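Local atomic coordinates of N-formylglutamate amidohydrolase (Ralstonia eutropha, PDB entry 2Q7S), a protein that binds a zinc ion and probably acts as a hydrolase of the N-formylglutamate amidohydrolase type. Residues A[30-35]-A[83-88]; A[77-82]-A[116-121]; A[167-172]-A[245-250]; A[13-18]-A[72-77]. All blocks are in the same frame, centred on the assembly; numbering follows the deposited sequence.

Contact 1. Residues A[30-35]-A[83-88]; sequences SPHSGT and DPNRML. With ZN (zinc ion), chain C.
The imidazole of H32 points its NE2 edge at the carboxylate of D83 while its other nitrogen, ND1, holds the zinc ion at 2.1 Å. NE2 donates to D83 OD1 over 2.7 Å; the oxygen lies in the plane of the ring. The ring and carboxylate planes stand 71° apart, and the donor meets OD1 on the syn side, 35° out of the carboxylate plane. From the opposite face of that carboxylate the backbone N of N85 reaches the same OD1 at 2.9 Å, closing an Asx turn inside the type I turn D83 to R86. With CG anti to its backbone N (chi1 -174°), D83 brings OD1 between these two donors. OD2 pairs with R79 and faces the guanidinium of R86 by charge alone. P31 CG sits over the centre of one face of the H32 ring, and P31 CG also meets N85 OD1 at 3.7 Å. P31 CB and P84 CG touch at 4.1 Å. H172 and D55 complete the zinc site. Held by zinc at ND1 and by D83 at NE2, the H32 ring is restrained in its rotation, and the carboxylate probably makes ND1 a stronger electron donor to the metal.

Contact 2. Residues A[77-82]-A[116-121]; sequences FPRVYI and LIWSNV
W118 lays its indole against two residues of 77-82. V80 CG2 stands over the six-membered ring, 3.9 Å from its centroid and 22° off the normal, a CH-pi contact. Over the same tryptophan lies R79: CD rests above the indole rim, and W118 CZ2 sits 3.5 Å from R79 CZ over a face of the guanidinium, the two planes inclined by 41°. Bends at chi2 and chi3 curl the arginine into this place, where the carbonyl of G53 takes NH1. Farther along, I82 CG1 runs beside L116 CD1 (3.8 Å) and meets I117 CD1 at 3.7 Å. Two waters bridge the backbones: one donates to R79 O and L116 O and accepts from W118 N, the other donates to V80 O and W118 O. Behind the first shell, P78 O accepts from the N of both Y81 and I82, holding the turn. Both segments are loops beside helix 134-163, whose R140 and I141 pack on I82, while L50 of helix 47-50 covers V80.

Contact 3. Residues A[167-172]-A[245-250]; sequences WHLNLH and NSLQIE. With ZN (zinc ion), chain C.
H168 and S246 join side chains across two neighbouring strands: H168 ND1 and S246 OG are 2.7 Å apart, a hydrogen bond whose direction is not settled, while the other ring nitrogen, NE2, is taken by D29. Along the parallel ladder H168 N donates to N245 O and H168 O accepts from L247 N; N170 N reaches L247 O, N170 O receives I249 N at 2.8 Å, and H172 N ends the series on I249 O. These are adjacent strands, 166-174 and 244-252, in the middle of a seven-stranded mixed sheet, and the zinc ligand H172 stands near the C-terminal end of the first, its ND1 2.0 Å from the metal. NE2 of H172 donates to N170 OD1 over 2.7 Å, from well above the carbonyl plane. That oxygen also accepts from N85 ND2, and N170 ND2 goes to D29. Q248 crosses one face of the H172 ring, its CG 3.6 Å from H172 CD2, and sends NE2 to the anti lone pair of E250 OE2 at 2.9 Å. E250, bent at chi2 (-103°), folds its carboxylate back until OE1 is 3.3 Å from H172 CB. On the other face of the sheet the amide of N245 lies nearly parallel to the W167 indole; N245 ND2 lies over the indole near its rim and donates to V166 O, and W167 NE1 bonds to E204.

Contact 4. Residues A[13-18]-A[72-77]; sequences PFTLAL and LLAATF
The ring of F14 meets L73 at an oblique angle, CD1 to CD1 at 3.3 Å, with L73 CD1 also tucked 3.4 Å from T15 O. On the same face L16 CD1 reaches L73 CB at 4.1 Å. The strands run antiparallel: T15 with A74 and A17 with L72 are hydrogen-bonded pairs, T15 N to A74 O and A17 N to L72 O each answered by a return bond, whereas F14 with A75 and L16 with L73 are non-hydrogen-bonded. On the T15 side, a water links T15 OG1 to L72 O. Past the ladder, T76 N donates to P13 O at 3.1 Å, and the same carbonyl oxygen sits at the edge of the F77 ring, 3.1 Å from CE1; T76 OG1 is hydrogen-bonded to A12 O. Strand 14-17 is an outermost strand of the mixed sheet, and 71-75 joins it to strand 26-30. Helix 134-163 lies against the F14 and L73 face, with A151 against F14, and Y148 and L152 against L73.

In the fold
Contacts 3 and 4 belong to one mixed sheet, their centres about 15 Å apart: contact 4 pairs its outermost strand 14-17 with 71-75, contact 3 joins 166-174 to 244-252, and strand 26-30 lies between the two pairs. Segment 30-35 of contact 1 continues from the end of 26-30; the centres of contacts 1 and 3 are about 13 Å apart, and both supply zinc ligands. Contact 2, centred about 9 Å from contact 1, extends the loops away from the sheet; D83 and L116 tie them by a probable backbone hydrogen bond. Along the chain, contact 1 alternates with contacts 2 and 4, while contact 3 opens after all three have closed. H32 and H172 thus come from central strands, D55 from a loop.

Contact 1. Residues A[30-35]-A[83-88]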
loop_
_atom_site.group_PDB
_atom_site.type_symbol
_atom_site.label_atom_id
_atom_site.label_comp_id
_atom_site.label_asym_id
_atom_site.label_seq_id
_atom_site.Cartn_x
_atom_site.Cartn_y
_atom_site.Cartn_z
ATOM N N SER A 30 -1.802 2.619 -4.062
ATOM C CA SER A 30 -2.663 1.747 -3.257
ATOM C C SER A 30 -2.440 0.324 -3.854
ATOM O O SER A 30 -3.184 -0.141 -4.765
ATOM C CB SER A 30 -4.124 2.222 -3.326
ATOM O OG SER A 30 -5.079 1.397 -2.662
ATOM N N PRO A 31 -1.469 -0.414 -3.297
ATOM C CA PRO A 31 -1.152 -1.762 -3.843
ATOM C C PRO A 31 -2.125 -2.894 -3.473
ATOM O O PRO A 31 -2.064 -3.971 -4.049
ATOM C CB PRO A 31 0.227 -2.057 -3.246
ATOM C CG PRO A 31 0.249 -1.268 -1.987
ATOM C CD PRO A 31 -0.562 -0.029 -2.197
ATOM N N HIS A 32 -2.944 -2.665 -2.455
ATOM C CA HIS A 32 -3.710 -3.690 -1.816
ATOM C C HIS A 32 -5.197 -3.614 -1.966
ATOM O O HIS A 32 -5.882 -4.446 -1.410
ATOM C CB HIS A 32 -3.325 -3.694 -0.358
ATOM C CG HIS A 32 -1.935 -4.166 -0.137
ATOM N ND1 HIS A 32 -1.258 -3.961 1.035
ATOM C CD2 HIS A 32 -1.085 -4.838 -0.955
ATOM C CE1 HIS A 32 -0.050 -4.493 0.940
ATOM N NE2 HIS A 32 0.077 -5.044 -0.253
ATOM N N SER A 33 -5.675 -2.619 -2.730
ATOM C CA SER A 33 -7.082 -2.336 -2.869
ATOM C C SER A 33 -7.782 -3.098 -3.996
ATOM O O SER A 33 -8.992 -2.941 -4.169
ATOM C CB SER A 33 -7.346 -0.833 -3.007
ATOM O OG SER A 33 -6.576 -0.212 -4.029
ATOM N N GLY A 34 -7.044 -3.922 -4.728
ATOM C CA GLY A 34 -7.622 -4.667 -5.816
ATOM C C GLY A 34 -8.575 -5.754 -5.388
ATOM O O GLY A 34 -8.268 -6.521 -4.478
ATOM N N THR A 35 -9.727 -5.826 -6.069
ATOM C CA THR A 35 -10.802 -6.778 -5.749
ATOM C C THR A 35 -11.235 -7.645 -6.951
ATOM O O THR A 35 -12.223 -8.373 -6.861
ATOM C CB THR A 35 -12.048 -6.050 -5.301
ATOM O OG1 THR A 35 -12.438 -5.166 -6.350
ATOM C CG2 THR A 35 -11.806 -5.260 -3.991
ATOM N N ASP A 83 1.333 -9.770 -4.355
ATOM C CA ASP A 83 1.388 -8.576 -3.507
ATOM C C ASP A 83 2.443 -7.627 -4.055
ATOM O O ASP A 83 3.623 -7.882 -3.844
ATOM C CB ASP A 83 1.776 -8.959 -2.097
ATOM C CG ASP A 83 1.715 -7.815 -1.145
ATOM O OD1 ASP A 83 1.743 -6.643 -1.587
ATOM O OD2 ASP A 83 1.603 -8.092 0.069
ATOM N N PRO A 84 2.018 -6.510 -4.691
ATOM C CA PRO A 84 3.022 -5.596 -5.226
ATOM C C PRO A 84 3.925 -4.885 -4.223
ATOM O O PRO A 84 4.891 -4.286 -4.669
ATOM C CB PRO A 84 2.202 -4.555 -6.001
ATOM C CG PRO A 84 0.817 -5.005 -5.980
ATOM C CD PRO A 84 0.654 -6.013 -4.936
ATOM N N ASN A 85 3.590 -4.919 -2.924
ATOM C CA ASN A 85 4.405 -4.285 -1.893
ATOM C C ASN A 85 5.465 -5.189 -1.383
ATOM O O ASN A 85 6.095 -4.905 -0.357
ATOM C CB ASN A 85 3.548 -3.800 -0.699
ATOM C CG ASN A 85 3.638 -2.302 -0.508
ATOM O OD1 ASN A 85 3.919 -1.574 -1.458
ATOM N ND2 ASN A 85 3.507 -1.858 0.717
ATOM N N ARG A 86 5.625 -6.349 -2.003
ATOM C CA ARG A 86 6.734 -7.226 -1.601
ATOM C C ARG A 86 7.732 -7.174 -2.718
ATOM O O ARG A 86 7.396 -6.840 -3.854
ATOM C CB ARG A 86 6.236 -8.655 -1.363
ATOM C CG ARG A 86 5.195 -8.787 -0.237
ATOM C CD ARG A 86 5.688 -8.298 1.132
ATOM N NE ARG A 86 4.689 -8.450 2.177
ATOM C CZ ARG A 86 3.771 -7.540 2.549
ATOM N NH1 ARG A 86 3.653 -6.348 1.962
ATOM N NH2 ARG A 86 2.917 -7.840 3.528
HETATM N N MSE A 87 8.955 -7.551 -2.388
HETATM C CA MSE A 87 10.004 -7.742 -3.361
HETATM C C MSE A 87 9.811 -9.064 -4.067
HETATM O O MSE A 87 9.196 -10.003 -3.580
HETATM C CB MSE A 87 11.381 -7.722 -2.662
HETATM C CG MSE A 87 11.636 -6.518 -1.827
HETATM SE SE MSE A 87 11.905 -4.971 -2.985
HETATM C CE MSE A 87 10.296 -3.935 -2.926
ATOM N N LEU A 88 10.412 -9.133 -5.241
ATOM C CA LEU A 88 10.270 -10.244 -6.134
ATOM C C LEU A 88 10.978 -11.488 -5.650
ATOM O O LEU A 88 10.677 -12.572 -6.138
ATOM C CB LEU A 88 10.797 -9.834 -7.520
ATOM C CG LEU A 88 9.732 -9.153 -8.385
ATOM C CD1 LEU A 88 10.318 -8.955 -9.783
ATOM C CD2 LEU A 88 8.443 -9.937 -8.371
HETATM ZN ZN ZN C . -1.837 -2.926 2.789
#

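Contact 2. Residues A[77-82]-A[116-121]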
loop_
_atom_site.group_PDB
_atom_site.type_symbol
_atom_site.label_atom_id
_atom_site.label_comp_id
_atom_site.label_asym_id
_atom_site.label_seq_id
_atom_site.Cartn_x
_atom_site.Cartn_y
_atom_site.Cartn_z
ATOM N N PHE A 77 -5.851 -6.184 -9.261
ATOM C CA PHE A 77 -5.728 -7.567 -8.840
ATOM C C PHE A 77 -5.593 -7.620 -7.332
ATOM O O PHE A 77 -5.129 -6.644 -6.726
ATOM C CB PHE A 77 -4.534 -8.240 -9.485
ATOM C CG PHE A 77 -3.259 -7.513 -9.301
ATOM C CD1 PHE A 77 -2.901 -6.490 -10.205
ATOM C CD2 PHE A 77 -2.404 -7.813 -8.242
ATOM C CE1 PHE A 77 -1.801 -5.768 -10.042
ATOM C CE2 PHE A 77 -1.242 -7.085 -8.104
ATOM C CZ PHE A 77 -0.926 -6.089 -9.000
ATOM N N PRO A 78 -5.917 -8.779 -6.728
ATOM C CA PRO A 78 -5.846 -8.857 -5.285
ATOM C C PRO A 78 -4.430 -9.117 -4.796
ATOM O O PRO A 78 -3.667 -9.893 -5.409
ATOM C CB PRO A 78 -6.801 -10.011 -4.936
ATOM C CG PRO A 78 -7.295 -10.577 -6.285
ATOM C CD PRO A 78 -6.351 -10.068 -7.310
ATOM N N ARG A 79 -4.077 -8.480 -3.682
ATOM C CA ARG A 79 -2.764 -8.673 -3.095
ATOM C C ARG A 79 -2.504 -10.097 -2.622
ATOM O O ARG A 79 -1.327 -10.470 -2.508
ATOM C CB ARG A 79 -2.506 -7.676 -1.962
ATOM C CG ARG A 79 -3.304 -7.871 -0.741
ATOM C CD ARG A 79 -2.617 -8.745 0.267
ATOM N NE ARG A 79 -1.480 -8.161 0.958
ATOM C CZ ARG A 79 -1.494 -7.544 2.138
ATOM N NH1 ARG A 79 -2.618 -7.336 2.799
ATOM N NH2 ARG A 79 -0.357 -7.121 2.661
ATOM N N VAL A 80 -3.588 -10.840 -2.291
ATOM C CA VAL A 80 -3.508 -12.253 -1.926
ATOM C C VAL A 80 -3.196 -13.147 -3.133
ATOM O O VAL A 80 -2.862 -14.326 -2.967
ATOM C CB VAL A 80 -4.810 -12.751 -1.255
ATOM C CG1 VAL A 80 -4.723 -14.239 -0.980
ATOM C CG2 VAL A 80 -5.072 -11.968 0.040
ATOM N N TYR A 81 -3.319 -12.591 -4.335
ATOM C CA TYR A 81 -2.913 -13.257 -5.581
ATOM C C TYR A 81 -1.446 -13.000 -5.890
ATOM O O TYR A 81 -0.646 -13.935 -6.097
ATOM C CB TYR A 81 -3.787 -12.779 -6.713
ATOM C CG TYR A 81 -3.546 -13.414 -8.063
ATOM C CD1 TYR A 81 -3.962 -14.724 -8.331
ATOM C CD2 TYR A 81 -2.949 -12.692 -9.092
ATOM C CE1 TYR A 81 -3.795 -15.290 -9.587
ATOM C CE2 TYR A 81 -2.737 -13.276 -10.343
ATOM C CZ TYR A 81 -3.187 -14.552 -10.596
ATOM O OH TYR A 81 -3.014 -15.117 -11.841
ATOM N N ILE A 82 -1.085 -11.723 -5.939
ATOM C CA ILE A 82 0.293 -11.331 -5.849
ATOM C C ILE A 82 0.357 -9.964 -5.225
ATOM O O ILE A 82 -0.489 -9.117 -5.486
ATOM C CB ILE A 82 1.006 -11.417 -7.206
ATOM C CG1 ILE A 82 2.506 -11.152 -7.035
ATOM C CG2 ILE A 82 0.329 -10.546 -8.274
ATOM C CD1 ILE A 82 3.357 -11.529 -8.342
ATOM N N LEU A 116 5.141 -12.324 -1.017
ATOM C CA LEU A 116 4.779 -11.917 -2.366
ATOM C C LEU A 116 3.577 -12.703 -2.889
ATOM O O LEU A 116 2.666 -12.126 -3.527
ATOM C CB LEU A 116 5.978 -12.087 -3.324
ATOM C CG LEU A 116 5.730 -11.785 -4.802
ATOM C CD1 LEU A 116 5.704 -10.195 -5.129
ATOM C CD2 LEU A 116 6.735 -12.587 -5.659
ATOM N N ILE A 117 3.627 -14.020 -2.649
ATOM C CA ILE A 117 2.557 -14.931 -2.976
ATOM C C ILE A 117 2.007 -15.530 -1.671
ATOM O O ILE A 117 2.647 -16.399 -1.014
ATOM C CB ILE A 117 3.055 -16.070 -3.905
ATOM C CG1 ILE A 117 3.863 -15.529 -5.110
ATOM C CG2 ILE A 117 1.890 -16.981 -4.314
ATOM C CD1 ILE A 117 3.046 -14.671 -6.180
ATOM N N TRP A 118 0.826 -15.089 -1.278
ATOM C CA TRP A 118 0.176 -15.680 -0.085
ATOM C C TRP A 118 -0.051 -17.173 -0.209
ATOM O O TRP A 118 -0.466 -17.666 -1.253
ATOM C CB TRP A 118 -1.118 -14.980 0.237
ATOM C CG TRP A 118 -0.916 -13.644 0.851
ATOM C CD1 TRP A 118 0.055 -12.738 0.561
ATOM C CD2 TRP A 118 -1.733 -13.048 1.846
ATOM N NE1 TRP A 118 -0.084 -11.626 1.335
ATOM C CE2 TRP A 118 -1.182 -11.795 2.138
ATOM C CE3 TRP A 118 -2.881 -13.466 2.538
ATOM C CZ2 TRP A 118 -1.745 -10.942 3.089
ATOM C CZ3 TRP A 118 -3.432 -12.618 3.482
ATOM C CH2 TRP A 118 -2.866 -11.377 3.749
ATOM N N SER A 119 0.254 -17.879 0.885
ATOM C CA SER A 119 0.178 -19.349 1.006
ATOM C C SER A 119 -1.001 -19.797 1.894
ATOM O O SER A 119 -1.499 -20.956 1.808
ATOM C CB SER A 119 1.489 -19.874 1.643
ATOM O OG SER A 119 1.861 -19.061 2.780
ATOM N N ASN A 120 -1.384 -18.911 2.802
ATOM C CA ASN A 120 -2.520 -19.154 3.634
ATOM C C ASN A 120 -3.190 -17.890 4.172
ATOM O O ASN A 120 -2.646 -16.782 4.102
ATOM C CB ASN A 120 -2.174 -20.157 4.760
ATOM C CG ASN A 120 -0.852 -19.884 5.451
ATOM O OD1 ASN A 120 -0.662 -18.836 6.080
ATOM N ND2 ASN A 120 0.040 -20.873 5.403
ATOM N N VAL A 121 -4.411 -18.081 4.668
ATOM C CA VAL A 121 -5.179 -17.004 5.314
ATOM C C VAL A 121 -5.041 -17.096 6.845
ATOM O O VAL A 121 -5.185 -16.081 7.553
ATOM C CB VAL A 121 -6.690 -17.019 4.894
ATOM C CG1 VAL A 121 -6.858 -16.437 3.470
ATOM C CG2 VAL A 121 -7.296 -18.454 5.024
HETATM O O HOH W 1 0.045 -12.623 -2.529
HETATM O O HOH W 2 -1.640 -16.552 -3.335
#

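Contact 3. Residues A[167-172]-A[245-250]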
loop_
_atom_site.group_PDB
_atom_site.type_symbol
_atom_site.label_atom_id
_atom_site.label_comp_id
_atom_site.label_asym_id
_atom_site.label_seq_id
_atom_site.Cartn_x
_atom_site.Cartn_y
_atom_site.Cartn_z
ATOM N N TRP A 167 7.744 13.048 -3.459
ATOM C CA TRP A 167 7.129 12.584 -2.214
ATOM C C TRP A 167 6.162 11.484 -2.590
ATOM O O TRP A 167 5.188 11.725 -3.324
ATOM C CB TRP A 167 6.410 13.734 -1.499
ATOM C CG TRP A 167 7.342 14.747 -0.851
ATOM C CD1 TRP A 167 7.760 14.768 0.436
ATOM C CD2 TRP A 167 7.983 15.861 -1.496
ATOM N NE1 TRP A 167 8.595 15.832 0.649
ATOM C CE2 TRP A 167 8.756 16.515 -0.519
ATOM C CE3 TRP A 167 7.987 16.355 -2.809
ATOM C CZ2 TRP A 167 9.530 17.627 -0.806
ATOM C CZ3 TRP A 167 8.743 17.468 -3.099
ATOM C CH2 TRP A 167 9.508 18.098 -2.099
ATOM N N HIS A 168 6.495 10.262 -2.156
ATOM C CA HIS A 168 5.732 9.072 -2.423
ATOM C C HIS A 168 4.931 8.665 -1.164
ATOM O O HIS A 168 5.511 8.580 -0.104
ATOM C CB HIS A 168 6.690 7.970 -2.801
ATOM C CG HIS A 168 6.063 6.623 -2.822
ATOM N ND1 HIS A 168 6.596 5.544 -2.163
ATOM C CD2 HIS A 168 4.936 6.185 -3.419
ATOM C CE1 HIS A 168 5.837 4.483 -2.381
ATOM N NE2 HIS A 168 4.829 4.848 -3.152
ATOM N N LEU A 169 3.618 8.445 -1.301
ATOM C CA LEU A 169 2.754 7.874 -0.232
ATOM C C LEU A 169 2.321 6.464 -0.660
ATOM O O LEU A 169 1.774 6.267 -1.723
ATOM C CB LEU A 169 1.557 8.747 0.083
ATOM C CG LEU A 169 1.759 10.245 0.399
ATOM C CD1 LEU A 169 0.428 10.961 0.748
ATOM C CD2 LEU A 169 2.802 10.437 1.507
ATOM N N ASN A 170 2.630 5.496 0.177
ATOM C CA ASN A 170 2.234 4.104 0.037
ATOM C C ASN A 170 1.022 3.862 0.979
ATOM O O ASN A 170 1.136 3.995 2.196
ATOM C CB ASN A 170 3.479 3.244 0.405
ATOM C CG ASN A 170 3.305 1.783 0.116
ATOM O OD1 ASN A 170 3.275 0.966 1.041
ATOM N ND2 ASN A 170 3.214 1.429 -1.144
ATOM N N LEU A 171 -0.146 3.540 0.420
ATOM C CA LEU A 171 -1.394 3.699 1.102
ATOM C C LEU A 171 -2.008 2.361 1.455
ATOM O O LEU A 171 -2.131 1.502 0.583
ATOM C CB LEU A 171 -2.379 4.500 0.179
ATOM C CG LEU A 171 -1.876 5.864 -0.313
ATOM C CD1 LEU A 171 -2.864 6.534 -1.303
ATOM C CD2 LEU A 171 -1.565 6.790 0.833
ATOM N N HIS A 172 -2.471 2.219 2.711
ATOM C CA HIS A 172 -2.988 0.956 3.231
ATOM C C HIS A 172 -4.122 1.157 4.195
ATOM O O HIS A 172 -4.419 2.268 4.640
ATOM C CB HIS A 172 -1.867 0.175 3.983
ATOM C CG HIS A 172 -0.736 -0.163 3.112
ATOM N ND1 HIS A 172 -0.616 -1.392 2.496
ATOM C CD2 HIS A 172 0.271 0.602 2.652
ATOM C CE1 HIS A 172 0.445 -1.367 1.718
ATOM N NE2 HIS A 172 0.997 -0.173 1.793
ATOM N N ASN A 245 11.450 10.920 -1.210
ATOM C CA ASN A 245 10.807 10.684 0.091
ATOM C C ASN A 245 9.717 9.642 -0.060
ATOM O O ASN A 245 8.956 9.674 -1.010
ATOM C CB ASN A 245 10.191 11.995 0.626
ATOM C CG ASN A 245 11.206 13.116 0.742
ATOM O OD1 ASN A 245 11.962 13.185 1.709
ATOM N ND2 ASN A 245 11.298 13.930 -0.307
ATOM N N SER A 246 9.616 8.756 0.912
ATOM C CA SER A 246 8.567 7.757 0.917
ATOM C C SER A 246 8.030 7.610 2.359
ATOM O O SER A 246 8.797 7.524 3.387
ATOM C CB SER A 246 9.106 6.429 0.384
ATOM O OG SER A 246 8.101 5.505 0.024
ATOM N N LEU A 247 6.719 7.524 2.420
ATOM C CA LEU A 247 5.970 7.342 3.676
ATOM C C LEU A 247 4.859 6.289 3.509
ATOM O O LEU A 247 3.999 6.436 2.649
ATOM C CB LEU A 247 5.357 8.697 4.067
ATOM C CG LEU A 247 4.576 8.728 5.394
ATOM C CD1 LEU A 247 5.544 8.396 6.565
ATOM C CD2 LEU A 247 3.931 10.120 5.536
ATOM N N GLN A 248 4.850 5.233 4.327
ATOM C CA GLN A 248 3.736 4.278 4.284
ATOM C C GLN A 248 2.659 4.782 5.242
ATOM O O GLN A 248 2.956 5.137 6.371
ATOM C CB GLN A 248 4.219 2.897 4.681
ATOM C CG GLN A 248 3.249 1.789 4.397
ATOM C CD GLN A 248 3.872 0.411 4.467
ATOM O OE1 GLN A 248 4.960 0.170 3.939
ATOM N NE2 GLN A 248 3.184 -0.506 5.129
ATOM N N ILE A 249 1.412 4.858 4.794
ATOM C CA ILE A 249 0.290 5.288 5.666
ATOM C C ILE A 249 -0.773 4.207 5.791
ATOM O O ILE A 249 -1.384 3.777 4.751
ATOM C CB ILE A 249 -0.419 6.583 5.130
ATOM C CG1 ILE A 249 0.607 7.715 4.916
ATOM C CG2 ILE A 249 -1.548 6.990 6.090
ATOM C CD1 ILE A 249 -0.007 9.085 4.517
ATOM N N GLU A 250 -1.060 3.822 7.041
ATOM C CA GLU A 250 -2.019 2.739 7.327
ATOM C C GLU A 250 -3.235 3.252 8.094
ATOM O O GLU A 250 -3.076 3.889 9.084
ATOM C CB GLU A 250 -1.332 1.657 8.161
ATOM C CG GLU A 250 -0.126 1.025 7.526
ATOM C CD GLU A 250 -0.380 -0.329 6.954
ATOM O OE1 GLU A 250 -1.519 -0.835 7.064
ATOM O OE2 GLU A 250 0.560 -0.886 6.362
HETATM ZN ZN ZN C . -1.837 -2.926 2.789
#

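Contact 4. Residues A[13-18]-A[72-77]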
loop_
_atom_site.group_PDB
_atom_site.type_symbol
_atom_site.label_atom_id
_atom_site.label_comp_id
_atom_site.label_asym_id
_atom_site.label_seq_id
_atom_site.Cartn_x
_atom_site.Cartn_y
_atom_site.Cartn_z
ATOM N N PRO A 13 -4.227 -4.287 -15.260
ATOM C CA PRO A 13 -3.768 -4.624 -13.887
ATOM C C PRO A 13 -3.729 -3.478 -12.860
ATOM O O PRO A 13 -3.456 -3.706 -11.674
ATOM C CB PRO A 13 -2.370 -5.228 -14.107
ATOM C CG PRO A 13 -1.888 -4.679 -15.424
ATOM C CD PRO A 13 -3.145 -4.348 -16.264
ATOM N N PHE A 14 -3.961 -2.248 -13.321
ATOM C CA PHE A 14 -3.969 -1.112 -12.461
ATOM C C PHE A 14 -4.803 0.016 -13.079
ATOM O O PHE A 14 -5.046 0.051 -14.277
ATOM C CB PHE A 14 -2.546 -0.645 -12.150
ATOM C CG PHE A 14 -1.749 -0.195 -13.363
ATOM C CD1 PHE A 14 -1.835 1.101 -13.826
ATOM C CD2 PHE A 14 -0.945 -1.058 -14.037
ATOM C CE1 PHE A 14 -1.119 1.536 -14.954
ATOM C CE2 PHE A 14 -0.220 -0.645 -15.155
ATOM C CZ PHE A 14 -0.300 0.658 -15.607
ATOM N N THR A 15 -5.278 0.881 -12.200
ATOM C CA THR A 15 -5.759 2.193 -12.555
ATOM C C THR A 15 -4.682 3.237 -12.219
ATOM O O THR A 15 -3.861 3.061 -11.293
ATOM C CB THR A 15 -7.061 2.517 -11.794
ATOM O OG1 THR A 15 -6.837 2.347 -10.398
ATOM C CG2 THR A 15 -8.163 1.590 -12.205
ATOM N N LEU A 16 -4.654 4.300 -13.017
ATOM C CA LEU A 16 -3.672 5.391 -12.864
ATOM C C LEU A 16 -4.413 6.701 -13.074
ATOM O O LEU A 16 -4.807 7.006 -14.186
ATOM C CB LEU A 16 -2.565 5.272 -13.877
ATOM C CG LEU A 16 -1.431 6.286 -13.827
ATOM C CD1 LEU A 16 -0.572 6.206 -12.492
ATOM C CD2 LEU A 16 -0.624 6.050 -15.068
ATOM N N ALA A 17 -4.676 7.387 -11.969
ATOM C CA ALA A 17 -5.392 8.684 -11.955
ATOM C C ALA A 17 -4.368 9.809 -11.990
ATOM O O ALA A 17 -3.582 10.012 -11.024
ATOM C CB ALA A 17 -6.344 8.801 -10.702
ATOM N N LEU A 18 -4.342 10.493 -13.135
ATOM C CA LEU A 18 -3.456 11.627 -13.381
ATOM C C LEU A 18 -4.155 12.980 -13.142
ATOM O O LEU A 18 -5.381 13.116 -13.304
ATOM C CB LEU A 18 -2.863 11.567 -14.819
ATOM C CG LEU A 18 -2.097 10.274 -15.179
ATOM C CD1 LEU A 18 -1.819 10.219 -16.688
ATOM C CD2 LEU A 18 -0.789 10.044 -14.348
ATOM N N LEU A 72 -2.230 9.069 -8.551
ATOM C CA LEU A 72 -2.680 7.928 -7.790
ATOM C C LEU A 72 -2.726 6.670 -8.642
ATOM O O LEU A 72 -3.532 6.524 -9.567
ATOM C CB LEU A 72 -4.003 8.239 -7.104
ATOM C CG LEU A 72 -4.578 7.091 -6.255
ATOM C CD1 LEU A 72 -3.717 6.639 -5.095
ATOM C CD2 LEU A 72 -5.934 7.565 -5.743
ATOM N N LEU A 73 -1.836 5.755 -8.281
ATOM C CA LEU A 73 -1.815 4.407 -8.812
ATOM C C LEU A 73 -2.496 3.351 -7.886
ATOM O O LEU A 73 -2.251 3.279 -6.701
ATOM C CB LEU A 73 -0.377 4.002 -9.080
ATOM C CG LEU A 73 -0.082 2.522 -9.487
ATOM C CD1 LEU A 73 -0.602 2.153 -10.920
ATOM C CD2 LEU A 73 1.398 2.255 -9.413
ATOM N N ALA A 74 -3.345 2.505 -8.473
ATOM C CA ALA A 74 -3.969 1.460 -7.686
ATOM C C ALA A 74 -4.063 0.116 -8.414
ATOM O O ALA A 74 -4.448 0.067 -9.590
ATOM C CB ALA A 74 -5.332 1.940 -7.216
ATOM N N ALA A 75 -3.735 -0.967 -7.697
ATOM C CA ALA A 75 -3.867 -2.348 -8.211
ATOM C C ALA A 75 -5.319 -2.815 -8.381
ATOM O O ALA A 75 -6.174 -2.535 -7.539
ATOM C CB ALA A 75 -3.130 -3.339 -7.313
ATOM N N THR A 76 -5.614 -3.525 -9.461
ATOM C CA THR A 76 -6.971 -4.054 -9.661
ATOM C C THR A 76 -7.017 -5.552 -9.280
ATOM O O THR A 76 -8.074 -6.107 -8.996
ATOM C CB THR A 76 -7.497 -3.867 -11.118
ATOM O OG1 THR A 76 -6.559 -4.416 -12.013
ATOM C CG2 THR A 76 -7.714 -2.393 -11.507
ATOM N N PHE A 77 -5.851 -6.184 -9.261
ATOM C CA PHE A 77 -5.728 -7.567 -8.840
ATOM C C PHE A 77 -5.593 -7.620 -7.332
ATOM O O PHE A 77 -5.129 -6.644 -6.726
ATOM C CB PHE A 77 -4.534 -8.240 -9.485
ATOM C CG PHE A 77 -3.259 -7.513 -9.301
ATOM C CD1 PHE A 77 -2.901 -6.490 -10.205
ATOM C CD2 PHE A 77 -2.404 -7.813 -8.242
ATOM C CE1 PHE A 77 -1.801 -5.768 -10.042
ATOM C CE2 PHE A 77 -1.242 -7.085 -8.104
ATOM C CZ PHE A 77 -0.926 -6.089 -9.000
HETATM O O HOH W 3 -6.080 4.948 -9.550
#